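Local coordinates for putative cytoplasmic protein (Salmonella enterica subsp. enterica serovar Typhimurium, PDB 4IQN) that is of unknown function but belongs to the DUF5066 family and is probably cytoplasmic, at residues Ile6-Leu11 against Ser165-Leu170; Leu35-Tyr40 against Ala124-Asp129; Phe137-Glu142 against Pro150-Glu155. One frame throughout, in Å; residues are numbered along the deposited sequence. Where two conformers were deposited one is given.

Contact 1: Ile6-Leu11 against Ser165-Leu170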
ATOM      1  N   ILE A   6     -20.877  -0.469  -0.692  1.00 33.84           N
ATOM      2  CA  ILE A   6     -19.420  -0.279  -0.727  1.00 35.96           C
ATOM      3  C   ILE A   6     -18.646  -1.457  -1.332  1.00 38.61           C
ATOM      4  O   ILE A   6     -17.428  -1.696  -1.032  1.00 37.24           O
ATOM      5  CB  ILE A   6     -18.882   0.123   0.647  1.00 35.48           C
ATOM      6  CG1 ILE A   6     -19.522  -0.710   1.751  1.00 39.66           C
ATOM      7  CG2 ILE A   6     -19.174   1.607   0.881  1.00 27.54           C
ATOM      8  CD1 ILE A   6     -18.911  -2.081   1.938  1.00 49.52           C
ATOM      9  N   SER A   7     -19.344  -2.158  -2.217  1.00 34.29           N
ATOM     10  CA  SER A   7     -18.768  -3.272  -2.957  1.00 33.71           C
ATOM     11  C   SER A   7     -17.623  -2.845  -3.879  1.00 31.07           C
ATOM     12  O   SER A   7     -17.490  -1.706  -4.303  1.00 27.62           O
ATOM     13  CB  SER A   7     -19.845  -3.938  -3.818  1.00 32.73           C
ATOM     14  OG  SER A   7     -20.237  -3.069  -4.878  1.00 32.55           O
ATOM     15  N   LEU A   8     -16.795  -3.809  -4.224  1.00 31.38           N
ATOM     16  CA  LEU A   8     -15.770  -3.561  -5.196  1.00 35.34           C
ATOM     17  C   LEU A   8     -16.354  -3.135  -6.571  1.00 34.20           C
ATOM     18  O   LEU A   8     -15.829  -2.237  -7.242  1.00 30.99           O
ATOM     19  CB  LEU A   8     -14.895  -4.809  -5.285  1.00 35.97           C
ATOM     20  CG  LEU A   8     -13.686  -4.716  -6.152  1.00 30.56           C
ATOM     21  CD1 LEU A   8     -12.860  -3.477  -5.838  1.00 28.75           C
ATOM     22  CD2 LEU A   8     -12.924  -6.027  -5.950  1.00 27.01           C
ATOM     23  N   THR A   9     -17.471  -3.741  -6.966  1.00 33.83           N
ATOM     24  CA  THR A   9     -18.099  -3.437  -8.263  1.00 38.97           C
ATOM     25  C   THR A   9     -18.501  -1.973  -8.308  1.00 34.81           C
ATOM     26  O   THR A   9     -18.232  -1.272  -9.297  1.00 31.76           O
ATOM     27  CB  THR A   9     -19.332  -4.323  -8.534  1.00 42.33           C
ATOM     28  OG1 THR A   9     -18.898  -5.663  -8.764  1.00 51.81           O
ATOM     29  CG2 THR A   9     -20.089  -3.856  -9.770  1.00 45.47           C
ATOM     30  N   ASN A  10     -19.141  -1.523  -7.231  0.70 31.53           N
ATOM     31  CA  ASN A  10     -19.533  -0.135  -7.106  0.70 32.42           C
ATOM     32  C   ASN A  10     -18.299   0.777  -7.141  0.70 28.12           C
ATOM     33  O   ASN A  10     -18.301   1.818  -7.818  0.70 27.95           O
ATOM     34  CB  ASN A  10     -20.393   0.083  -5.836  0.70 33.94           C
ATOM     35  CG  ASN A  10     -21.777  -0.606  -5.896  0.70 37.51           C
ATOM     36  OD1 ASN A  10     -22.518  -0.614  -4.909  0.70 48.63           O
ATOM     37  ND2 ASN A  10     -22.128  -1.178  -7.032  0.70 35.57           N
ATOM     38  N   LEU A  11     -17.232   0.388  -6.443  1.00 29.99           N
ATOM     39  CA  LEU A  11     -16.014   1.179  -6.414  1.00 27.63           C
ATOM     40  C   LEU A  11     -15.431   1.390  -7.823  1.00 26.93           C
ATOM     41  O   LEU A  11     -15.071   2.501  -8.199  1.00 28.58           O
ATOM     42  CB  LEU A  11     -14.977   0.581  -5.477  1.00 26.92           C
ATOM     43  CG  LEU A  11     -13.655   1.354  -5.400  1.00 27.01           C
ATOM     44  CD1 LEU A  11     -13.880   2.823  -5.049  1.00 26.66           C
ATOM     45  CD2 LEU A  11     -12.805   0.684  -4.356  1.00 33.11           C
ATOM     46  N   SER A 165      -8.753  -1.499   4.164  1.00 15.40           N
ATOM     47  CA  SER A 165      -8.302  -1.984   2.873  1.00 16.62           C
ATOM     48  C   SER A 165      -8.135  -0.869   1.884  1.00 16.76           C
ATOM     49  O   SER A 165      -8.550   0.279   2.138  1.00 15.70           O
ATOM     50  CB  SER A 165      -9.346  -2.930   2.308  1.00 19.59           C
ATOM     51  OG  SER A 165     -10.532  -2.267   1.898  1.00 21.36           O
ATOM     52  N   LEU A 166      -7.582  -1.210   0.709  1.00 15.66           N
ATOM     53  CA  LEU A 166      -7.517  -0.317  -0.422  1.00 16.84           C
ATOM     54  C   LEU A 166      -8.923   0.196  -0.857  1.00 15.78           C
ATOM     55  O   LEU A 166      -9.047   1.319  -1.358  1.00 18.48           O
ATOM     56  CB  LEU A 166      -6.807  -1.010  -1.608  1.00 18.25           C
ATOM     57  CG  LEU A 166      -6.468  -0.114  -2.808  1.00 18.73           C
ATOM     58  CD1 LEU A 166      -5.588   1.051  -2.398  1.00 20.76           C
ATOM     59  CD2 LEU A 166      -5.810  -0.947  -3.902  1.00 20.51           C
ATOM     60  N   VAL A 167      -9.953  -0.618  -0.657  1.00 17.67           N
ATOM     61  CA  VAL A 167     -11.321  -0.218  -0.948  1.00 18.27           C
ATOM     62  C   VAL A 167     -11.718   0.991  -0.088  1.00 17.43           C
ATOM     63  O   VAL A 167     -12.165   2.001  -0.622  1.00 16.80           O
ATOM     64  CB  VAL A 167     -12.320  -1.371  -0.762  1.00 19.43           C
ATOM     65  CG1 VAL A 167     -13.762  -0.941  -0.998  1.00 19.47           C
ATOM     66  CG2 VAL A 167     -11.984  -2.532  -1.723  1.00 21.00           C
ATOM     67  N   GLU A 168     -11.523   0.902   1.206  1.00 17.02           N
ATOM     68  CA  GLU A 168     -11.816   2.028   2.093  1.00 17.25           C
ATOM     69  C   GLU A 168     -10.961   3.252   1.728  1.00 15.93           C
ATOM     70  O   GLU A 168     -11.468   4.376   1.664  1.00 17.31           O
ATOM     71  CB  GLU A 168     -11.598   1.639   3.551  1.00 16.54           C
ATOM     72  CG  GLU A 168     -11.835   2.798   4.521  1.00 16.74           C
ATOM     73  CD  GLU A 168     -11.829   2.438   5.983  1.00 19.07           C
ATOM     74  OE1 GLU A 168     -11.430   1.311   6.363  1.00 15.24           O
ATOM     75  OE2 GLU A 168     -12.228   3.319   6.795  1.00 21.25           O
ATOM     76  N   TYR A 169      -9.673   3.032   1.477  1.00 16.56           N
ATOM     77  CA  TYR A 169      -8.781   4.106   1.099  1.00 16.04           C
ATOM     78  C   TYR A 169      -9.321   4.845  -0.130  1.00 17.25           C
ATOM     79  O   TYR A 169      -9.424   6.083  -0.143  1.00 18.56           O
ATOM     80  CB  TYR A 169      -7.344   3.574   0.867  1.00 16.52           C
ATOM     81  CG  TYR A 169      -6.421   4.571   0.230  1.00 16.45           C
ATOM     82  CD1 TYR A 169      -5.782   5.554   0.987  1.00 19.91           C
ATOM     83  CD2 TYR A 169      -6.203   4.576  -1.149  1.00 17.92           C
ATOM     84  CE1 TYR A 169      -4.961   6.490   0.410  1.00 19.88           C
ATOM     85  CE2 TYR A 169      -5.363   5.486  -1.748  1.00 16.83           C
ATOM     86  CZ  TYR A 169      -4.734   6.459  -0.979  1.00 19.82           C
ATOM     87  OH  TYR A 169      -3.912   7.405  -1.569  1.00 20.17           O
ATOM     88  N   LEU A 170      -9.689   4.100  -1.175  1.00 17.12           N
ATOM     89  CA  LEU A 170     -10.134   4.734  -2.399  1.00 18.33           C
ATOM     90  C   LEU A 170     -11.491   5.441  -2.274  1.00 20.46           C
ATOM     91  O   LEU A 170     -11.681   6.516  -2.873  1.00 20.77           O
ATOM     92  CB  LEU A 170     -10.149   3.732  -3.560  1.00 21.86           C
ATOM     93  CG  LEU A 170      -8.755   3.373  -4.038  1.00 23.56           C
ATOM     94  CD1 LEU A 170      -8.906   2.317  -5.134  1.00 27.52           C
ATOM     95  CD2 LEU A 170      -7.972   4.565  -4.577  1.00 28.16           C
TER
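V167 of 165-170 and L11 of 6-11 meet where the first turns of two helices lie side by side. The side chain of V167 can be followed outward. V167 CB is 4.2 Å from L11 CD2. Its CG1, set anti to the backbone N (chi1 177°), reaches both the backbone and a side chain of the other segment: the carbonyl oxygen I6 O lies 3.7 Å from V167 CG1, and L11 CD2 is 3.9 Å from V167 CG1. Its other branch, CG2, comes loosely alongside the tip of L8. L11 itself divides its two methyls. CD2 presses on the helix backbone, 3.8 Å from V167 CA, while CD1 lies 4.1 Å from L170 CB, the two leucine side chains crossing at about a right angle. The evidence is thus of an apolar seam, while polar groups close the helix starts: S7 OG, the N-cap, accepts from N10 N at 3.0 Å with an N-H...O angle of 163°, and S165 OG caps the other helix through weak bonds. The seam joins helix 8-18 to helix 166-174, whose Y171 OH also hydrogen-bonds S7 O. I6 continues onto W192 of helix 190-207, and L166 and Y169 rest on strand 124-128.

Contact 2: Leu35-Tyr40 against Ala124-Asp129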
ATOM      1  N   LEU A  35      -0.731 -13.112 -11.771  1.00 29.44           N
ATOM      2  CA  LEU A  35      -0.090 -12.289 -10.743  1.00 32.53           C
ATOM      3  C   LEU A  35      -0.156 -12.918  -9.361  1.00 28.67           C
ATOM      4  O   LEU A  35      -1.166 -13.487  -8.962  1.00 31.64           O
ATOM      5  CB  LEU A  35      -0.681 -10.877 -10.698  1.00 29.97           C
ATOM      6  CG  LEU A  35      -0.544 -10.038 -11.986  1.00 33.63           C
ATOM      7  CD1 LEU A  35      -1.284  -8.733 -11.774  1.00 34.12           C
ATOM      8  CD2 LEU A  35       0.904  -9.761 -12.363  1.00 32.21           C
ATOM      9  N   ARG A  36       0.956 -12.807  -8.656  1.00 26.45           N
ATOM     10  CA  ARG A  36       1.084 -13.205  -7.262  1.00 26.58           C
ATOM     11  C   ARG A  36       1.907 -12.120  -6.577  1.00 25.15           C
ATOM     12  O   ARG A  36       2.518 -11.282  -7.250  1.00 28.29           O
ATOM     13  CB  ARG A  36       1.803 -14.554  -7.163  1.00 30.10           C
ATOM     14  CG  ARG A  36       1.066 -15.699  -7.858  1.00 28.59           C
ATOM     15  CD  ARG A  36      -0.018 -16.343  -7.016  1.00 38.63           C
ATOM     16  NE  ARG A  36       0.580 -16.994  -5.858  1.00 46.24           N
ATOM     17  CZ  ARG A  36      -0.092 -17.562  -4.866  1.00 45.95           C
ATOM     18  NH1 ARG A  36      -1.424 -17.588  -4.867  1.00 55.06           N
ATOM     19  NH2 ARG A  36       0.585 -18.107  -3.865  1.00 45.03           N
ATOM     20  N   VAL A  37       1.941 -12.119  -5.249  1.00 24.60           N
ATOM     21  CA  VAL A  37       2.805 -11.179  -4.527  1.00 22.04           C
ATOM     22  C   VAL A  37       3.664 -11.959  -3.519  1.00 26.89           C
ATOM     23  O   VAL A  37       3.184 -12.916  -2.881  1.00 27.71           O
ATOM     24  CB  VAL A  37       1.975 -10.024  -3.852  1.00 22.45           C
ATOM     25  CG1 VAL A  37       0.899 -10.582  -2.978  1.00 23.27           C
ATOM     26  CG2 VAL A  37       2.894  -9.055  -3.085  1.00 22.63           C
ATOM     27  N   ARG A  38       4.935 -11.568  -3.373  1.00 22.85           N
ATOM     28  CA  ARG A  38       5.738 -12.098  -2.260  1.00 24.53           C
ATOM     29  C   ARG A  38       5.024 -11.939  -0.916  1.00 23.12           C
ATOM     30  O   ARG A  38       4.379 -10.912  -0.673  1.00 24.49           O
ATOM     31  CB  ARG A  38       7.125 -11.454  -2.238  1.00 23.27           C
ATOM     32  CG  ARG A  38       7.992 -11.900  -3.406  1.00 24.38           C
ATOM     33  CD  ARG A  38       8.491 -13.303  -3.195  1.00 27.93           C
ATOM     34  NE  ARG A  38       9.506 -13.676  -4.196  1.00 31.06           N
ATOM     35  CZ  ARG A  38      10.789 -13.367  -4.098  1.00 32.72           C
ATOM     36  NH1 ARG A  38      11.234 -12.679  -3.048  1.00 30.06           N
ATOM     37  NH2 ARG A  38      11.637 -13.753  -5.052  1.00 34.68           N
ATOM     38  N   LYS A  39       5.098 -12.963  -0.065  1.00 25.56           N
ATOM     39  CA  LYS A  39       4.457 -12.944   1.252  1.00 24.62           C
ATOM     40  C   LYS A  39       5.247 -12.122   2.275  1.00 25.42           C
ATOM     41  O   LYS A  39       4.649 -11.513   3.174  1.00 24.01           O
ATOM     42  CB  LYS A  39       4.273 -14.378   1.762  1.00 28.41           C
ATOM     43  CG  LYS A  39       3.644 -14.592   3.132  1.00 40.22           C
ATOM     44  CD  LYS A  39       2.165 -14.215   3.209  1.00 52.11           C
ATOM     45  CE  LYS A  39       1.552 -14.451   4.601  1.00 48.52           C
ATOM     46  NZ  LYS A  39       1.153 -15.853   4.840  1.00 48.92           N
ATOM     47  N   TYR A  40       6.568 -12.099   2.141  1.00 20.43           N
ATOM     48  CA  TYR A  40       7.446 -11.510   3.157  1.00 23.43           C
ATOM     49  C   TYR A  40       8.307 -10.394   2.612  1.00 23.09           C
ATOM     50  O   TYR A  40       8.584 -10.305   1.417  1.00 26.68           O
ATOM     51  CB  TYR A  40       8.333 -12.602   3.769  1.00 25.11           C
ATOM     52  CG  TYR A  40       7.539 -13.690   4.466  1.00 25.83           C
ATOM     53  CD1 TYR A  40       6.932 -13.439   5.657  1.00 32.00           C
ATOM     54  CD2 TYR A  40       7.381 -14.977   3.899  1.00 27.72           C
ATOM     55  CE1 TYR A  40       6.181 -14.394   6.305  1.00 35.15           C
ATOM     56  CE2 TYR A  40       6.635 -15.953   4.557  1.00 35.22           C
ATOM     57  CZ  TYR A  40       6.039 -15.638   5.764  1.00 34.49           C
ATOM     58  OH  TYR A  40       5.288 -16.528   6.454  1.00 36.48           O
ATOM     59  N   ALA A 124       5.402  -8.593   3.478  1.00 18.16           N
ATOM     60  CA  ALA A 124       5.608  -7.811   2.261  1.00 16.98           C
ATOM     61  C   ALA A 124       4.789  -6.549   2.261  1.00 16.53           C
ATOM     62  O   ALA A 124       3.800  -6.492   2.962  1.00 18.13           O
ATOM     63  CB  ALA A 124       5.272  -8.625   1.029  1.00 21.56           C
ATOM     64  N   LEU A 125       5.206  -5.581   1.458  1.00 17.38           N
ATOM     65  CA  LEU A 125       4.480  -4.326   1.247  1.00 19.23           C
ATOM     66  C   LEU A 125       4.311  -4.104  -0.233  1.00 19.21           C
ATOM     67  O   LEU A 125       5.189  -4.402  -1.006  1.00 20.74           O
ATOM     68  CB  LEU A 125       5.250  -3.114   1.815  1.00 18.21           C
ATOM     69  CG  LEU A 125       5.601  -3.183   3.292  1.00 19.90           C
ATOM     70  CD1 LEU A 125       6.567  -2.079   3.702  1.00 21.91           C
ATOM     71  CD2 LEU A 125       4.321  -3.108   4.098  1.00 16.93           C
ATOM     72  N   ILE A 126       3.160  -3.560  -0.608  1.00 17.47           N
ATOM     73  CA  ILE A 126       2.937  -3.026  -1.934  1.00 19.09           C
ATOM     74  C   ILE A 126       2.750  -1.542  -1.778  1.00 18.28           C
ATOM     75  O   ILE A 126       1.839  -1.101  -1.038  1.00 19.82           O
ATOM     76  CB  ILE A 126       1.697  -3.646  -2.622  1.00 19.76           C
ATOM     77  CG1 ILE A 126       1.884  -5.149  -2.905  1.00 19.73           C
ATOM     78  CG2 ILE A 126       1.392  -2.931  -3.923  1.00 21.07           C
ATOM     79  CD1 ILE A 126       0.639  -5.786  -3.516  1.00 18.79           C
ATOM     80  N   ARG A 127       3.557  -0.761  -2.488  1.00 20.44           N
ATOM     81  CA  ARG A 127       3.466   0.706  -2.379  1.00 17.11           C
ATOM     82  C   ARG A 127       2.293   1.202  -3.185  1.00 19.48           C
ATOM     83  O   ARG A 127       2.093   0.790  -4.323  1.00 21.36           O
ATOM     84  CB  ARG A 127       4.748   1.360  -2.895  1.00 21.90           C
ATOM     85  CG  ARG A 127       4.891   2.868  -2.720  1.00 21.37           C
ATOM     86  CD  ARG A 127       4.833   3.276  -1.270  1.00 24.59           C
ATOM     87  NE  ARG A 127       5.560   4.520  -1.071  1.00 23.64           N
ATOM     88  CZ  ARG A 127       5.027   5.741  -1.109  1.00 26.85           C
ATOM     89  NH1 ARG A 127       3.717   5.941  -1.305  1.00 29.03           N
ATOM     90  NH2 ARG A 127       5.823   6.769  -0.905  1.00 25.82           N
ATOM     91  N   ILE A 128       1.514   2.097  -2.594  1.00 16.93           N
ATOM     92  CA  ILE A 128       0.397   2.784  -3.277  1.00 18.43           C
ATOM     93  C   ILE A 128       0.775   4.261  -3.406  1.00 19.62           C
ATOM     94  O   ILE A 128       1.286   4.861  -2.454  1.00 21.07           O
ATOM     95  CB  ILE A 128      -0.896   2.660  -2.460  1.00 18.54           C
ATOM     96  CG1 ILE A 128      -1.362   1.210  -2.389  1.00 21.87           C
ATOM     97  CG2 ILE A 128      -2.033   3.578  -2.989  1.00 18.09           C
ATOM     98  CD1 ILE A 128      -1.837   0.603  -3.701  1.00 22.42           C
ATOM     99  N   ASP A 129       0.532   4.844  -4.578  1.00 18.82           N
ATOM    100  CA  ASP A 129       0.877   6.224  -4.834  1.00 21.24           C
ATOM    101  C   ASP A 129      -0.227   7.089  -4.218  1.00 21.71           C
ATOM    102  O   ASP A 129      -1.390   6.817  -4.400  1.00 20.36           O
ATOM    103  CB  ASP A 129       1.020   6.458  -6.315  1.00 20.08           C
ATOM    104  CG  ASP A 129       2.103   5.555  -6.924  1.00 25.02           C
ATOM    105  OD1 ASP A 129       3.306   5.828  -6.643  1.00 27.65           O
ATOM    106  OD2 ASP A 129       1.753   4.570  -7.622  1.00 27.56           O
TER
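Torsions bring V37 and I126 together: V37 CG2 stands anti to its own backbone N, while CG1 of I126 is anti to the carbonyl carbon (chi1 -66°) and the chain continues extended to CD1. This is a meeting of two beta-sheets, strand 36-38 being the middle strand of a small mixed sheet and strand 124-128 an outermost strand of the four-stranded antiparallel sheet. V37 CG2 lies 4.0 Å from I126 CD1 and equally far from I126 CG1, so a single valine methyl rests against the last bond of the isoleucine, the two side chains crossing obliquely. I87 and T49, from the strands flanking 36-38, also touch V37. At the other end of the contact the backbones come together, with Y40 CA 4.2 Å from A124 CA. Here A124 N donates to K39 O at 3.0 Å with a nearly straight N-H...O angle of 167°, although the donor stands 44° out of the carbonyl plane. This one bond ties the segments where 35-40 has left its strand. A124 O in turn accepts from I140 N, a bond that links 124-129 to the neighbouring strand 135-140. A tight approach accompanies the K39 bond: A124 CB is 3.0 Å from R38 O, a buried carbonyl oxygen without a hydrogen-bond partner in the model.

Contact 3: Phe137-Glu142 against Pro150-Glu155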
ATOM      1  N   PHE A 137       0.743   1.902   1.969  1.00 16.37           N
ATOM      2  CA  PHE A 137       1.168   0.545   1.575  1.00 16.98           C
ATOM      3  C   PHE A 137       0.012  -0.409   1.787  1.00 17.55           C
ATOM      4  O   PHE A 137      -0.796  -0.263   2.701  1.00 16.19           O
ATOM      5  CB  PHE A 137       2.325   0.020   2.424  1.00 17.46           C
ATOM      6  CG  PHE A 137       3.461   0.962   2.607  1.00 16.27           C
ATOM      7  CD1 PHE A 137       4.543   0.970   1.742  1.00 19.76           C
ATOM      8  CD2 PHE A 137       3.482   1.839   3.678  1.00 20.25           C
ATOM      9  CE1 PHE A 137       5.595   1.841   1.907  1.00 17.25           C
ATOM     10  CE2 PHE A 137       4.531   2.685   3.865  1.00 22.32           C
ATOM     11  CZ  PHE A 137       5.591   2.712   2.983  1.00 20.88           C
ATOM     12  N   ILE A 138      -0.073  -1.413   0.935  1.00 17.08           N
ATOM     13  CA  ILE A 138      -0.863  -2.545   1.215  1.00 17.67           C
ATOM     14  C   ILE A 138       0.025  -3.462   2.051  1.00 16.30           C
ATOM     15  O   ILE A 138       1.179  -3.757   1.662  1.00 20.36           O
ATOM     16  CB  ILE A 138      -1.362  -3.250  -0.071  1.00 18.66           C
ATOM     17  CG1 ILE A 138      -2.018  -2.265  -1.047  1.00 22.25           C
ATOM     18  CG2 ILE A 138      -2.362  -4.307   0.289  1.00 20.82           C
ATOM     19  CD1 ILE A 138      -2.458  -2.953  -2.332  1.00 22.91           C
ATOM     20  N   TYR A 139      -0.513  -3.892   3.182  1.00 17.55           N
ATOM     21  CA  TYR A 139       0.237  -4.652   4.195  1.00 17.77           C
ATOM     22  C   TYR A 139      -0.071  -6.111   3.988  1.00 18.90           C
ATOM     23  O   TYR A 139      -1.169  -6.562   4.314  1.00 18.95           O
ATOM     24  CB  TYR A 139      -0.208  -4.198   5.606  1.00 18.07           C
ATOM     25  CG  TYR A 139       0.805  -4.402   6.690  1.00 17.98           C
ATOM     26  CD1 TYR A 139       2.032  -3.737   6.663  1.00 18.81           C
ATOM     27  CD2 TYR A 139       0.546  -5.242   7.774  1.00 18.77           C
ATOM     28  CE1 TYR A 139       2.985  -3.926   7.682  1.00 17.97           C
ATOM     29  CE2 TYR A 139       1.506  -5.425   8.796  1.00 19.03           C
ATOM     30  CZ  TYR A 139       2.719  -4.770   8.741  1.00 16.94           C
ATOM     31  OH  TYR A 139       3.677  -4.951   9.755  1.00 22.94           O
ATOM     32  N   ILE A 140       0.888  -6.864   3.422  1.00 19.00           N
ATOM     33  CA  ILE A 140       0.590  -8.208   2.944  1.00 19.43           C
ATOM     34  C   ILE A 140       0.712  -9.247   4.074  1.00 22.03           C
ATOM     35  O   ILE A 140       1.747  -9.861   4.258  1.00 22.40           O
ATOM     36  CB  ILE A 140       1.507  -8.575   1.787  1.00 20.18           C
ATOM     37  CG1 ILE A 140       1.490  -7.520   0.689  1.00 17.51           C
ATOM     38  CG2 ILE A 140       1.143  -9.959   1.209  1.00 22.97           C
ATOM     39  CD1 ILE A 140       0.135  -7.221   0.043  1.00 21.26           C
ATOM     40  N   THR A 141      -0.354  -9.391   4.851  1.00 21.31           N
ATOM     41  CA  THR A 141      -0.423 -10.326   5.947  1.00 23.44           C
ATOM     42  C   THR A 141      -1.427 -11.383   5.551  1.00 24.56           C
ATOM     43  O   THR A 141      -1.057 -12.356   4.881  1.00 24.03           O
ATOM     44  CB  THR A 141      -0.792  -9.630   7.258  1.00 19.41           C
ATOM     45  OG1 THR A 141      -1.898  -8.780   7.012  1.00 19.29           O
ATOM     46  CG2 THR A 141       0.358  -8.786   7.739  1.00 23.38           C
ATOM     47  N   GLU A 142      -2.691 -11.184   5.878  1.00 23.14           N
ATOM     48  CA  GLU A 142      -3.723 -12.189   5.605  1.00 25.52           C
ATOM     49  C   GLU A 142      -4.882 -11.441   4.986  1.00 23.12           C
ATOM     50  O   GLU A 142      -5.167 -10.305   5.388  1.00 22.59           O
ATOM     51  CB  GLU A 142      -4.185 -12.910   6.887  1.00 23.79           C
ATOM     52  CG  GLU A 142      -3.108 -13.659   7.662  1.00 28.19           C
ATOM     53  CD  GLU A 142      -2.518 -14.844   6.878  1.00 39.63           C
ATOM     54  OE1 GLU A 142      -3.242 -15.406   6.020  1.00 46.87           O
ATOM     55  OE2 GLU A 142      -1.328 -15.224   7.105  1.00 57.03           O
ATOM     56  N   PRO A 150      -4.870  -5.203   4.827  1.00 17.10           N
ATOM     57  CA  PRO A 150      -4.945  -3.844   5.415  1.00 17.32           C
ATOM     58  C   PRO A 150      -4.103  -2.818   4.662  1.00 18.33           C
ATOM     59  O   PRO A 150      -3.223  -3.172   3.865  1.00 17.63           O
ATOM     60  CB  PRO A 150      -4.370  -4.028   6.817  1.00 19.84           C
ATOM     61  CG  PRO A 150      -4.249  -5.483   7.039  1.00 17.98           C
ATOM     62  CD  PRO A 150      -4.149  -6.134   5.697  1.00 17.46           C
ATOM     63  N   ILE A 151      -4.361  -1.540   4.921  1.00 17.15           N
ATOM     64  CA  ILE A 151      -3.503  -0.459   4.495  1.00 16.56           C
ATOM     65  C   ILE A 151      -2.649  -0.003   5.682  1.00 18.29           C
ATOM     66  O   ILE A 151      -3.134   0.062   6.818  1.00 17.45           O
ATOM     67  CB  ILE A 151      -4.361   0.717   4.003  1.00 16.63           C
ATOM     68  CG1 ILE A 151      -5.100   0.286   2.719  1.00 18.07           C
ATOM     69  CG2 ILE A 151      -3.539   1.990   3.779  1.00 18.97           C
ATOM     70  CD1 ILE A 151      -4.182   0.151   1.516  1.00 21.70           C
ATOM     71  N   ALA A 152      -1.382   0.286   5.403  1.00 17.77           N
ATOM     72  CA  ALA A 152      -0.488   0.925   6.367  1.00 14.92           C
ATOM     73  C   ALA A 152      -0.121   2.301   5.846  1.00 18.09           C
ATOM     74  O   ALA A 152      -0.065   2.522   4.616  1.00 16.89           O
ATOM     75  CB  ALA A 152       0.748   0.103   6.571  1.00 18.06           C
ATOM     76  N   ARG A 153       0.141   3.216   6.784  1.00 18.22           N
ATOM     77  CA  ARG A 153       0.585   4.554   6.487  1.00 15.87           C
ATOM     78  C   ARG A 153       1.917   4.849   7.162  1.00 17.15           C
ATOM     79  O   ARG A 153       2.209   4.313   8.241  1.00 20.32           O
ATOM     80  CB  ARG A 153      -0.468   5.606   6.940  1.00 16.46           C
ATOM     81  CG  ARG A 153      -1.684   5.642   6.068  1.00 15.69           C
ATOM     82  CD  ARG A 153      -2.733   6.582   6.606  1.00 17.09           C
ATOM     83  NE  ARG A 153      -3.851   6.747   5.710  1.00 18.48           N
ATOM     84  CZ  ARG A 153      -4.013   7.753   4.845  1.00 20.85           C
ATOM     85  NH1 ARG A 153      -3.150   8.747   4.762  1.00 21.16           N
ATOM     86  NH2 ARG A 153      -5.087   7.797   4.092  1.00 18.39           N
HETATM   87  N   MSE A 154       2.717   5.704   6.533  1.00 17.67           N
HETATM   88  CA  MSE A 154       3.961   6.179   7.130  1.00 18.47           C
HETATM   89  C   MSE A 154       4.097   7.667   6.929  1.00 21.90           C
HETATM   90  O   MSE A 154       3.969   8.192   5.831  1.00 22.77           O
HETATM   91  CB  MSE A 154       5.152   5.389   6.610  1.00 21.02           C
HETATM   92  CG  MSE A 154       6.478   5.939   7.101  1.00 28.99           C
HETATM   93 SE   MSE A 154       7.847   4.748   6.444  1.00 38.27          SE
HETATM   94  CE  MSE A 154       9.148   5.076   7.861  1.00 44.31           C
ATOM     95  N   GLU A 155       4.377   8.366   8.003  1.00 26.16           N
ATOM     96  CA  GLU A 155       4.611   9.802   7.946  1.00 25.23           C
ATOM     97  C   GLU A 155       5.788  10.112   8.815  1.00 26.12           C
ATOM     98  O   GLU A 155       5.815   9.704   9.967  1.00 26.28           O
ATOM     99  CB  GLU A 155       3.412  10.572   8.464  1.00 28.29           C
ATOM    100  CG  GLU A 155       3.551  12.061   8.160  1.00 39.73           C
ATOM    101  CD  GLU A 155       2.500  12.863   8.861  1.00 51.67           C
ATOM    102  OE1 GLU A 155       2.517  12.930  10.128  1.00 53.08           O
ATOM    103  OE2 GLU A 155       1.664  13.425   8.122  1.00 61.73           O
TER
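A beta hairpin built from strands 135-140 and 151-155 supplies the two inner strands of the four-stranded antiparallel sheet, and its pairing is established by backbone bonds. F137 and A152 form a hydrogen-bonded pair: F137 N donates to A152 O, and A152 N to F137 O, each at 2.8 Å. I138 and I151 are the adjoining non-hydrogen-bonded pair. Y139 N then reaches P150 O at 2.9 Å along an almost straight N-H...O line of 173°. F137 O has a further approach from I151 CA at 3.3 Å, a CA-H...O contact. On the face bearing F137 and A152, the phenyl ring receives M154 CB at its edge, near the ring plane, 3.9 Å from F137 CE2. M154, a selenomethionine, then runs on extended towards W116. Y139 keeps to the same side: with CG anti to the backbone N (chi1 -155°), its CD1 comes 4.1 Å from A152 CB, and its OH is hydrogen-bonded to E210. The face of I138 and I151 is joined by I138 CG1 and I151 CD1, 4.1 Å apart. Past the strand end, T141 OG1 lies 3.7 Å from P150 CD, while D203 is its hydrogen-bond partner. Proline has no backbone N-H to donate; P150 can take part only as an acceptor, so the last rung at this end is the single bond from Y139 N.

How the contacts relate
From the N terminus, 6-11 opens the longest closure: contact 1 is completed only at 165-170, and both other contacts fall within that span. Contact 2 joins 35-40 to 124-129 and closes before contact 3 opens, so these two follow in series without crossing. Contact 3 closes a short hairpin between 137-142 and 150-155. Contacts 2 and 3 share the antiparallel sheet, their centres about 10 Å apart, through the neighbouring strands 124-128 and 135-140. Helix 166-174 then packs on that sheet, the backbone of S165 and L166 lying against I151 CG1 of contact 3, and L166 also touching I138. Together they connect the N-terminal helix, the small mixed sheet and the antiparallel sheet.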